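PDB 3TEK: ThermoDBP-single stranded DNA binding protein from Thermoproteus tenax, which binds single-stranded DNA and, in the Thermoproteales, takes the place of the canonical single-stranded DNA-binding protein. Local coordinates for residues Ser15-Lys20 with Glu66-Asp71. Numbering follows the deposited sequence.
Sequences SELITK and EQFGPD
Glu66 and Ser15 meet where the C-terminal end of helix 52-68 comes up against the edge strand 13-20. Glu66 CB lies 3.9 Å from Ser15 OG. The Glu66 chain bends at chi2 (-83°), and Glu66 OE1 takes a weak bond from a water that accepts a bond from Ser15 N.

Gln67 gives most of the helix's share. Its side chain runs past Leu17 in the opposite direction, with Gln67 CB 3.7 Å from Leu17 CD2. A bend at chi2 (-48°) lays the amide alongside the strand backbone. There Gln67 NE2 donates to Ser15 OG at 3.0 Å, nearly straight (167°) and close to the amide plane. On the other side of the amide, Gln67 OE1 accepts a bond from a second water at 3.0 Å. That water in turn accepts one from Leu17 N, a backbone donor on the outer strand of the sheet.

Phe68 adds the apolar part. Leu17 CD2 approaches the ring obliquely, 3.6 Å from Phe68 CZ. Both side chains also touch Val26 of strand 23-31, so the helix end packs on two adjacent strands. The helix ends after Phe68, and Gly69, with positive phi, takes the chain away.

This is a surface contact between helix and antiparallel sheet. Its chemistry is mixed: one direct bond, one water bridge and a second, weak one beside a small apolar patch. Both ends of the Gln67 amide are engaged, which should fix its rotation.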
loop_
_atom_site.group_PDB
_atom_site.type_symbol
_atom_site.label_atom_id
_atom_site.label_comp_id
_atom_site.label_asym_id
_atom_site.label_seq_id
_atom_site.Cartn_x
_atom_site.Cartn_y
_atom_site.Cartn_z
ATOM N N SER A 15 -1.160 11.772 -3.631
ATOM C CA SER A 15 -0.131 12.199 -2.697
ATOM C C SER A 15 -0.063 13.714 -2.460
ATOM O O SER A 15 -0.607 14.527 -3.209
ATOM C CB SER A 15 1.226 11.699 -3.168
ATOM O OG SER A 15 1.590 12.279 -4.400
ATOM N N GLU A 16 0.608 14.084 -1.386
ATOM C CA GLU A 16 0.969 15.476 -1.142
ATOM C C GLU A 16 2.168 15.536 -0.216
ATOM O O GLU A 16 2.511 14.554 0.459
ATOM C CB GLU A 16 -0.201 16.268 -0.552
ATOM C CG GLU A 16 -0.730 15.777 0.788
ATOM C CD GLU A 16 -2.028 16.473 1.154
ATOM O OE1 GLU A 16 -1.989 17.665 1.530
ATOM O OE2 GLU A 16 -3.092 15.829 1.039
ATOM N N LEU A 17 2.814 16.691 -0.202
ATOM C CA LEU A 17 3.944 16.878 0.684
ATOM C C LEU A 17 3.475 17.351 2.054
ATOM O O LEU A 17 2.463 18.012 2.193
ATOM C CB LEU A 17 4.961 17.851 0.079
ATOM C CG LEU A 17 5.729 17.257 -1.116
ATOM C CD1 LEU A 17 6.707 18.259 -1.715
ATOM C CD2 LEU A 17 6.482 15.980 -0.748
ATOM N N ILE A 18 4.237 16.996 3.066
ATOM C CA ILE A 18 4.083 17.615 4.346
ATOM C C ILE A 18 5.450 17.986 4.877
ATOM O O ILE A 18 6.447 17.338 4.576
ATOM C CB ILE A 18 3.331 16.706 5.321
ATOM C CG1 ILE A 18 4.074 15.447 5.609
ATOM C CG2 ILE A 18 1.939 16.259 4.730
ATOM C CD1 ILE A 18 3.048 14.325 6.129
ATOM N N THR A 19 5.504 19.041 5.661
ATOM C CA THR A 19 6.770 19.599 6.115
ATOM C C THR A 19 6.920 19.405 7.616
ATOM O O THR A 19 5.968 19.630 8.367
ATOM C CB THR A 19 6.870 21.074 5.812
ATOM O OG1 THR A 19 6.910 21.255 4.401
ATOM C CG2 THR A 19 8.143 21.662 6.437
ATOM N N LYS A 20 8.107 18.939 8.000
ATOM C CA LYS A 20 8.492 18.701 9.372
ATOM C C LYS A 20 9.876 19.312 9.495
ATOM O O LYS A 20 10.869 18.717 9.079
ATOM C CB LYS A 20 8.525 17.201 9.661
ATOM C CG LYS A 20 9.000 16.788 11.041
ATOM C CD LYS A 20 8.858 15.273 11.208
ATOM C CE LYS A 20 9.893 14.657 12.106
ATOM N NZ LYS A 20 10.393 15.602 13.126
ATOM N N GLU A 66 5.456 12.697 -8.793
ATOM C CA GLU A 66 4.421 13.740 -8.627
ATOM C C GLU A 66 4.952 14.905 -7.815
ATOM O O GLU A 66 4.934 16.069 -8.251
ATOM C CB GLU A 66 3.209 13.181 -7.888
ATOM C CG GLU A 66 2.164 12.574 -8.760
ATOM C CD GLU A 66 1.218 13.630 -9.329
ATOM O OE1 GLU A 66 0.690 14.460 -8.540
ATOM O OE2 GLU A 66 1.006 13.619 -10.564
ATOM N N GLN A 67 5.458 14.582 -6.631
ATOM C CA GLN A 67 5.856 15.622 -5.695
ATOM C C GLN A 67 7.202 16.311 -5.976
ATOM O O GLN A 67 7.324 17.508 -5.723
ATOM C CB GLN A 67 5.810 15.084 -4.259
ATOM C CG GLN A 67 4.401 14.644 -3.852
ATOM C CD GLN A 67 3.337 15.675 -4.194
ATOM O OE1 GLN A 67 3.558 16.886 -4.083
ATOM N NE2 GLN A 67 2.167 15.196 -4.603
ATOM N N PHE A 68 8.192 15.574 -6.465
ATOM C CA PHE A 68 9.545 16.134 -6.669
ATOM C C PHE A 68 10.003 16.243 -8.135
ATOM O O PHE A 68 11.152 16.592 -8.384
ATOM C CB PHE A 68 10.573 15.296 -5.919
ATOM C CG PHE A 68 10.336 15.244 -4.450
ATOM C CD1 PHE A 68 10.645 16.342 -3.648
ATOM C CD2 PHE A 68 9.808 14.105 -3.868
ATOM C CE1 PHE A 68 10.420 16.306 -2.281
ATOM C CE2 PHE A 68 9.577 14.040 -2.497
ATOM C CZ PHE A 68 9.892 15.147 -1.694
ATOM N N GLY A 69 9.126 15.903 -9.079
ATOM C CA GLY A 69 9.461 15.878 -10.508
ATOM C C GLY A 69 10.398 14.743 -10.902
ATOM O O GLY A 69 10.464 13.738 -10.210
ATOM N N PRO A 70 11.161 14.908 -12.000
ATOM C CA PRO A 70 11.957 13.779 -12.494
ATOM C C PRO A 70 13.024 13.299 -11.511
ATOM O O PRO A 70 13.304 12.105 -11.485
ATOM C CB PRO A 70 12.597 14.321 -13.789
ATOM C CG PRO A 70 12.602 15.780 -13.631
ATOM C CD PRO A 70 11.364 16.115 -12.822
ATOM N N ASP A 71 13.598 14.196 -10.696
ATOM C CA ASP A 71 14.523 13.745 -9.629
ATOM C C ASP A 71 13.823 12.798 -8.628
ATOM O O ASP A 71 14.480 12.097 -7.883
ATOM C CB ASP A 71 15.201 14.910 -8.871
ATOM C CG ASP A 71 16.516 14.472 -8.148
ATOM O OD1 ASP A 71 16.615 14.581 -6.904
ATOM O OD2 ASP A 71 17.452 13.985 -8.823
HETATM O O HOH W 1 -1.509 13.073 -6.464
HETATM O O HOH W 2 2.040 18.444 -1.947
#